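Local coordinates for protein ribonucleoside-diphosphate reductase, alpha chain (Actinobacillus ureae ATCC 25976, PDB 6DQX) that probably reduces ribonucleoside diphosphates to deoxyribonucleoside diphosphates, serving as the catalytic alpha subunit of a class Id ribonucleotide reductase, at residues Asn408-Ser413 with Ile516-Ser521; Cys275-Leu280 with Ile414-Ser419. All blocks are in the same frame, centred on the assembly; numbering follows the deposited sequence.

From the N terminus, the chain first reaches 275-280, a loop between helix 260-264 and strand 288-296. It next passes through 408-413 and runs straight on into 414-419, which enters helix 418-423; 516-521 follows, in the loop between helix 502-513 and strand 524-525. Contact 2 closes a loop over 133 intervening residues and contact 1 another over 102. Their segments alternate, so the two loops cross, neither nested in the other. The contacts are joined directly: Gly519 O accepts a probable hydrogen bond from Ile414 N, and Ser521 OG makes another with Cys275 O. Together they tie three distant loops near the centre of the chain.

Contact 1 of 2, residues Asn408-Ser413 with Ile516-Ser521; sequences NTTLMS and IDQGQS
The carboxylate of Asp517 receives two successive backbone amides of the facing segment. Met412 N lies 2.9 Å from Asp517 OD1, on its syn lone pair and with a nearly straight bond (164° at the hydrogen). Leu411 N meets Asp517 OD2 at 2.9 Å, also on the syn side but somewhat out of the carboxylate plane, and makes a weaker bond to OD1 as well. With CG between its own N and carbonyl carbon (chi1 54°), the short aspartate side chain turns both oxygens onto neighbouring N-H groups. A water donates to Asp517 OD2 over 2.6 Å and also to Thr409 O, carrying the network back to Thr409. Backbone then answers backbone: Gln518 N donates to Met412 O across 3.1 Å.

Packing flanks these bonds. The aliphatic part of Gln518 crosses the Thr410 side chain at about a right angle, CG lying 3.7 Å from Thr410 CB, while the polar ends are engaged outside, Thr410 OG1 with Leu346 and Gln518 OE1 with Met279 N. Ser413 CB meets Gln518 CB at 3.8 Å, and the branched Ile516 lays CG2 3.5 Å from Met412 O. Leu411 and Met412 pack on helix 367-395. One acidic side chain thus satisfies two amides of an irregular loop, and their N-H dipoles probably favour its ionised form.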
ATOM      1  N   ASN A 408     -32.733   2.597 -10.948  1.00 12.02           N
ATOM      2  CA  ASN A 408     -31.801   2.040  -9.954  1.00 11.84           C
ATOM      3  C   ASN A 408     -31.816   0.529  -9.982  1.00 11.85           C
ATOM      4  O   ASN A 408     -32.877  -0.082  -9.955  1.00 12.11           O
ATOM      5  CB  ASN A 408     -32.242   2.497  -8.589  1.00 11.70           C
ATOM      6  CG  ASN A 408     -32.492   3.984  -8.550  1.00 11.62           C
ATOM      7  OD1 ASN A 408     -33.651   4.431  -8.584  1.00 11.76           O
ATOM      8  ND2 ASN A 408     -31.411   4.773  -8.562  1.00 10.63           N
ATOM      9  N   THR A 409     -30.634  -0.094 -10.040  1.00 12.07           N
ATOM     10  CA  THR A 409     -30.577  -1.549 -10.193  1.00 11.82           C
ATOM     11  C   THR A 409     -31.128  -2.254  -8.965  1.00 11.92           C
ATOM     12  O   THR A 409     -31.830  -3.283  -9.081  1.00 11.67           O
ATOM     13  CB  THR A 409     -29.158  -2.074 -10.484  1.00 12.00           C
ATOM     14  OG1 THR A 409     -28.267  -1.603  -9.474  1.00 11.72           O
ATOM     15  CG2 THR A 409     -28.697  -1.650 -11.860  1.00 12.27           C
ATOM     16  N   THR A 410     -30.828  -1.668  -7.802  1.00 11.61           N
ATOM     17  CA  THR A 410     -31.331  -2.104  -6.520  1.00 11.98           C
ATOM     18  C   THR A 410     -31.869  -0.900  -5.756  1.00 11.77           C
ATOM     19  O   THR A 410     -31.416   0.229  -5.953  1.00 11.83           O
ATOM     20  CB  THR A 410     -30.214  -2.776  -5.665  1.00 12.55           C
ATOM     21  OG1 THR A 410     -29.207  -1.801  -5.335  1.00 13.57           O
ATOM     22  CG2 THR A 410     -29.627  -3.958  -6.436  1.00 12.94           C
ATOM     23  N   LEU A 411     -32.827  -1.158  -4.878  1.00 11.95           N
ATOM     24  CA  LEU A 411     -33.486  -0.160  -4.064  1.00 12.77           C
ATOM     25  C   LEU A 411     -33.312  -0.332  -2.547  1.00 11.91           C
ATOM     26  O   LEU A 411     -33.286   0.687  -1.840  1.00 11.74           O
ATOM     27  CB  LEU A 411     -34.990  -0.146  -4.370  1.00 13.80           C
ATOM     28  CG  LEU A 411     -35.443   0.614  -5.631  1.00 16.55           C
ATOM     29  CD1 LEU A 411     -34.946   2.066  -5.592  1.00 17.04           C
ATOM     30  CD2 LEU A 411     -35.006  -0.073  -6.899  1.00 18.25           C
ATOM     31  N   MET A 412     -33.197  -1.559  -2.051  1.00 11.89           N
ATOM     32  CA  MET A 412     -33.269  -1.806  -0.597  1.00 11.98           C
ATOM     33  C   MET A 412     -32.177  -2.666  -0.011  1.00 12.20           C
ATOM     34  O   MET A 412     -31.786  -3.664  -0.596  1.00 11.99           O
ATOM     35  CB  MET A 412     -34.637  -2.426  -0.218  1.00 13.35           C
ATOM     36  CG  MET A 412     -35.789  -1.446  -0.360  1.00 14.34           C
ATOM     37  SD  MET A 412     -37.391  -2.199  -0.006  1.00 17.21           S
ATOM     38  CE  MET A 412     -37.118  -2.397   1.756  1.00 18.17           C
ATOM     39  N   SER A 413     -31.738  -2.288   1.182  1.00 12.38           N
ATOM     40  CA  SER A 413     -30.742  -3.051   1.917  1.00 12.86           C
ATOM     41  C   SER A 413     -30.891  -2.700   3.374  1.00 12.51           C
ATOM     42  O   SER A 413     -31.141  -1.529   3.709  1.00 13.03           O
ATOM     43  CB  SER A 413     -29.319  -2.687   1.432  1.00 14.14           C
ATOM     44  OG  SER A 413     -29.008  -1.345   1.719  1.00 17.47           O
ATOM     45  N   ILE A 516     -36.523  -7.771  -0.486  1.00 11.78           N
ATOM     46  CA  ILE A 516     -35.303  -6.934  -0.372  1.00 11.84           C
ATOM     47  C   ILE A 516     -34.353  -7.388  -1.465  1.00 12.07           C
ATOM     48  O   ILE A 516     -33.905  -8.546  -1.494  1.00 12.51           O
ATOM     49  CB  ILE A 516     -34.648  -7.101   1.023  1.00 11.53           C
ATOM     50  CG1 ILE A 516     -35.563  -6.554   2.127  1.00 11.41           C
ATOM     51  CG2 ILE A 516     -33.285  -6.383   1.076  1.00 11.48           C
ATOM     52  CD1 ILE A 516     -35.181  -7.019   3.523  1.00 11.28           C
ATOM     53  N   ASP A 517     -34.068  -6.488  -2.397  1.00 12.47           N
ATOM     54  CA  ASP A 517     -33.219  -6.851  -3.526  1.00 12.70           C
ATOM     55  C   ASP A 517     -31.703  -6.942  -3.207  1.00 12.45           C
ATOM     56  O   ASP A 517     -30.983  -7.629  -3.931  1.00 12.85           O
ATOM     57  CB  ASP A 517     -33.550  -6.018  -4.797  1.00 13.21           C
ATOM     58  CG  ASP A 517     -33.524  -4.512  -4.566  1.00 13.60           C
ATOM     59  OD1 ASP A 517     -33.058  -4.065  -3.496  1.00 14.50           O
ATOM     60  OD2 ASP A 517     -33.958  -3.756  -5.485  1.00 12.62           O
ATOM     61  N   GLN A 518     -31.239  -6.279  -2.157  1.00 11.18           N
ATOM     62  CA  GLN A 518     -29.898  -6.519  -1.631  1.00 11.09           C
ATOM     63  C   GLN A 518     -30.010  -7.451  -0.421  1.00 10.73           C
ATOM     64  O   GLN A 518     -30.701  -8.497  -0.487  1.00 11.07           O
ATOM     65  CB  GLN A 518     -29.165  -5.209  -1.350  1.00 10.50           C
ATOM     66  CG  GLN A 518     -29.030  -4.260  -2.546  1.00 10.94           C
ATOM     67  CD  GLN A 518     -27.846  -3.315  -2.376  1.00 11.45           C
ATOM     68  OE1 GLN A 518     -26.699  -3.762  -2.264  1.00 11.98           O
ATOM     69  NE2 GLN A 518     -28.116  -2.026  -2.293  1.00 11.10           N
ATOM     70  N   GLY A 519     -29.333  -7.119   0.666  1.00 10.20           N
ATOM     71  CA  GLY A 519     -29.260  -8.018   1.817  1.00 10.17           C
ATOM     72  C   GLY A 519     -29.572  -7.364   3.120  1.00  9.79           C
ATOM     73  O   GLY A 519     -30.171  -6.257   3.188  1.00  9.13           O
ATOM     74  N   GLN A 520     -29.178  -8.052   4.193  1.00 10.37           N
ATOM     75  CA  GLN A 520     -29.499  -7.625   5.515  1.00 11.02           C
ATOM     76  C   GLN A 520     -28.352  -7.932   6.484  1.00 11.57           C
ATOM     77  O   GLN A 520     -27.860  -9.047   6.489  1.00 11.63           O
ATOM     78  CB  GLN A 520     -30.755  -8.376   6.049  1.00 10.94           C
ATOM     79  CG  GLN A 520     -31.985  -8.303   5.183  1.00 10.71           C
ATOM     80  CD  GLN A 520     -33.071  -9.193   5.768  1.00 10.57           C
ATOM     81  OE1 GLN A 520     -33.508  -8.963   6.911  1.00 10.81           O
ATOM     82  NE2 GLN A 520     -33.448 -10.243   5.049  1.00  9.54           N
ATOM     83  N   SER A 521     -27.942  -6.938   7.274  1.00 11.99           N
ATOM     84  CA  SER A 521     -26.911  -7.151   8.313  1.00 12.73           C
ATOM     85  C   SER A 521     -27.549  -7.776   9.520  1.00 12.76           C
ATOM     86  O   SER A 521     -28.258  -7.099  10.260  1.00 13.31           O
ATOM     87  CB  SER A 521     -26.244  -5.830   8.718  1.00 13.94           C
ATOM     88  OG  SER A 521     -25.804  -5.178   7.554  1.00 15.95           O
TER
HETATM   89  O   HOH W   1     -33.893  -4.737  -7.883  1.00 20.91           O

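Contact 2 of 2, residues Cys275-Leu280 with Ile414-Ser419; sequences CTEIML and IAPTKS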
ATOM      1  N   CYS A 275     -20.340  -4.183   6.169  1.00 14.71           N
ATOM      2  CA  CYS A 275     -21.399  -4.538   7.126  1.00 14.89           C
ATOM      3  C   CYS A 275     -22.326  -5.699   6.726  1.00 13.73           C
ATOM      4  O   CYS A 275     -23.191  -6.062   7.523  1.00 14.22           O
ATOM      5  CB  CYS A 275     -22.213  -3.295   7.451  1.00 16.03           C
ATOM      6  SG  CYS A 275     -21.193  -2.002   8.218  1.00 20.22           S
ATOM      7  N   THR A 276     -22.068  -6.292   5.558  1.00 12.61           N
ATOM      8  CA  THR A 276     -22.674  -7.532   5.020  1.00 12.58           C
ATOM      9  C   THR A 276     -24.092  -7.396   4.449  1.00 12.28           C
ATOM     10  O   THR A 276     -24.681  -8.413   4.068  1.00 12.59           O
ATOM     11  CB  THR A 276     -22.655  -8.759   5.986  1.00 13.41           C
ATOM     12  OG1 THR A 276     -23.664  -8.613   7.001  1.00 13.45           O
ATOM     13  CG2 THR A 276     -21.309  -8.946   6.658  1.00 14.58           C
ATOM     14  N   GLU A 277     -24.611  -6.180   4.312  1.00 11.50           N
ATOM     15  CA  GLU A 277     -25.964  -5.979   3.764  1.00 11.91           C
ATOM     16  C   GLU A 277     -25.975  -5.713   2.248  1.00 11.51           C
ATOM     17  O   GLU A 277     -27.037  -5.791   1.610  1.00 11.13           O
ATOM     18  CB  GLU A 277     -26.654  -4.803   4.467  1.00 12.60           C
ATOM     19  CG  GLU A 277     -26.410  -3.395   3.902  1.00 14.39           C
ATOM     20  CD  GLU A 277     -25.141  -2.713   4.384  1.00 15.65           C
ATOM     21  OE1 GLU A 277     -24.300  -3.361   5.027  1.00 17.85           O
ATOM     22  OE2 GLU A 277     -25.017  -1.494   4.165  1.00 17.23           O
ATOM     23  N   ILE A 278     -24.823  -5.356   1.676  1.00 10.06           N
ATOM     24  CA  ILE A 278     -24.792  -5.003   0.253  1.00 10.06           C
ATOM     25  C   ILE A 278     -24.632  -6.252  -0.602  1.00 10.17           C
ATOM     26  O   ILE A 278     -23.934  -7.191  -0.227  1.00 10.80           O
ATOM     27  CB  ILE A 278     -23.652  -3.983  -0.022  1.00  9.86           C
ATOM     28  CG1 ILE A 278     -23.925  -2.688   0.778  1.00 10.24           C
ATOM     29  CG2 ILE A 278     -23.497  -3.693  -1.508  1.00  9.80           C
ATOM     30  CD1 ILE A 278     -25.136  -1.899   0.312  1.00 10.98           C
ATOM     31  N   MET A 279     -25.296  -6.250  -1.761  1.00 10.22           N
ATOM     32  CA  MET A 279     -25.277  -7.393  -2.704  1.00 10.38           C
ATOM     33  C   MET A 279     -25.200  -6.845  -4.113  1.00 11.14           C
ATOM     34  O   MET A 279     -26.201  -6.812  -4.841  1.00 11.21           O
ATOM     35  CB  MET A 279     -26.528  -8.282  -2.523  1.00 10.90           C
ATOM     36  CG  MET A 279     -26.695  -8.816  -1.109  1.00 10.91           C
ATOM     37  SD  MET A 279     -25.569 -10.162  -0.835  1.00 12.01           S
ATOM     38  CE  MET A 279     -25.310 -10.145   0.931  1.00 11.70           C
ATOM     39  N   LEU A 280     -23.992  -6.407  -4.498  1.00 10.62           N
ATOM     40  CA  LEU A 280     -23.798  -5.744  -5.786  1.00 10.58           C
ATOM     41  C   LEU A 280     -22.559  -6.339  -6.475  1.00 11.03           C
ATOM     42  O   LEU A 280     -21.670  -6.866  -5.793  1.00 10.71           O
ATOM     43  CB  LEU A 280     -23.606  -4.246  -5.620  1.00 10.44           C
ATOM     44  CG  LEU A 280     -24.776  -3.488  -4.999  1.00 10.33           C
ATOM     45  CD1 LEU A 280     -24.362  -2.059  -4.680  1.00 10.01           C
ATOM     46  CD2 LEU A 280     -25.971  -3.513  -5.947  1.00 10.29           C
ATOM     47  N   ILE A 414     -30.656  -3.657   4.259  1.00 12.74           N
ATOM     48  CA  ILE A 414     -30.860  -3.389   5.691  1.00 14.33           C
ATOM     49  C   ILE A 414     -29.530  -3.308   6.430  1.00 14.47           C
ATOM     50  O   ILE A 414     -29.030  -4.288   6.977  1.00 14.50           O
ATOM     51  CB  ILE A 414     -31.832  -4.420   6.347  1.00 15.26           C
ATOM     52  CG1 ILE A 414     -33.089  -4.605   5.505  1.00 17.11           C
ATOM     53  CG2 ILE A 414     -32.138  -4.037   7.791  1.00 15.70           C
ATOM     54  CD1 ILE A 414     -33.848  -3.339   5.185  1.00 18.18           C
ATOM     55  N   ALA A 415     -28.961  -2.113   6.409  1.00 14.88           N
ATOM     56  CA  ALA A 415     -27.719  -1.824   7.120  1.00 15.01           C
ATOM     57  C   ALA A 415     -27.888  -1.733   8.654  1.00 15.18           C
ATOM     58  O   ALA A 415     -28.995  -1.530   9.166  1.00 13.87           O
ATOM     59  CB  ALA A 415     -27.139  -0.530   6.595  1.00 14.83           C
ATOM     60  N   PRO A 416     -26.768  -1.820   9.395  1.00 15.61           N
ATOM     61  CA  PRO A 416     -26.820  -1.554  10.828  1.00 16.47           C
ATOM     62  C   PRO A 416     -27.092  -0.066  11.044  1.00 16.72           C
ATOM     63  O   PRO A 416     -26.767   0.750  10.182  1.00 17.35           O
ATOM     64  CB  PRO A 416     -25.392  -1.909  11.303  1.00 17.46           C
ATOM     65  CG  PRO A 416     -24.778  -2.669  10.177  1.00 16.94           C
ATOM     66  CD  PRO A 416     -25.379  -2.077   8.954  1.00 15.90           C
ATOM     67  N   THR A 417     -27.735   0.302  12.132  1.00 16.70           N
ATOM     68  CA  THR A 417     -28.119   1.719  12.318  1.00 17.81           C
ATOM     69  C   THR A 417     -27.876   2.184  13.761  1.00 20.00           C
ATOM     70  O   THR A 417     -28.655   2.971  14.286  1.00 18.20           O
ATOM     71  CB  THR A 417     -29.608   1.992  11.950  1.00 17.30           C
ATOM     72  OG1 THR A 417     -30.451   1.329  12.875  1.00 16.24           O
ATOM     73  CG2 THR A 417     -29.960   1.571  10.551  1.00 17.28           C
ATOM     74  N   LYS A 418     -26.790   1.743  14.396  1.00 22.62           N
ATOM     75  CA  LYS A 418     -26.634   2.007  15.841  1.00 25.20           C
ATOM     76  C   LYS A 418     -26.616   3.516  16.153  1.00 24.44           C
ATOM     77  O   LYS A 418     -27.391   3.987  16.978  1.00 23.77           O
ATOM     78  CB  LYS A 418     -25.396   1.308  16.416  1.00 28.25           C
ATOM     79  CG  LYS A 418     -25.436  -0.219  16.338  1.00 32.30           C
ATOM     80  CD  LYS A 418     -26.457  -0.863  17.264  1.00 34.09           C
ATOM     81  CE  LYS A 418     -26.740  -2.323  16.890  1.00 36.51           C
ATOM     82  NZ  LYS A 418     -25.633  -3.279  17.167  1.00 37.39           N
ATOM     83  N   SER A 419     -25.789   4.283  15.449  1.00 25.48           N
ATOM     84  CA  SER A 419     -25.735   5.733  15.672  1.00 26.41           C
ATOM     85  C   SER A 419     -26.971   6.429  15.128  1.00 24.64           C
ATOM     86  O   SER A 419     -27.505   7.354  15.756  1.00 22.14           O
ATOM     87  CB  SER A 419     -24.463   6.330  15.061  1.00 29.17           C
ATOM     88  OG  SER A 419     -23.326   5.722  15.660  1.00 32.64           O
TER
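Glu277 bends back over the chain at Ile414 and Ala415: CG sits between its own backbone N and carbonyl carbon (chi1 87°), and a second kink at chi2 (-84°) carries the carboxylate along Ala415. Each part of the side chain therefore has its own neighbour. Glu277 CB rests 3.5 Å from Ile414 O, CG lies 3.8 Å from Ala415 N, and OE2 comes within 3.4 Å of Ala415 CB. The small alanine suits this place, because it admits the carboxylate close to the backbone; its methyl also touches Leu292 of strand 288-296.

Cys275, with SG beside its backbone N (chi1 -61°), lies against the proline ring. Cys275 CB is 3.7 Å from Pro416 CD, and SG comes to 4.1 Å from Pro416 CG. The rigid ring gives the cysteine a firm apolar wall, and Tyr551 of strand 549-554 packs on both residues. Between Cys275 and Glu277, Thr276 OG1 donates to Cys275 O over 2.6 Å, from well to the side of the carbonyl.

No hydrogen bond crosses between the two segments. Glu277 OE1 is instead bonded to Asn273 ND2, while Asn273 OD1 takes the amide of Ile278, so a single asparagine orients the carboxylate and holds the loop behind it. The spacing of Asn273, Cys275 and Glu277 matches the Asn-x-Cys-x-Glu signature of the finger loop in ribonucleotide reductases. That signature, with cysteine and glutamate side by side on one loop, suggests that Cys275 probably carries the substrate-activating thiyl radical, as in relatives. Across the two segments the meeting is van der Waals only; the polar hold on the glutamate comes from Asn273 within its own loop.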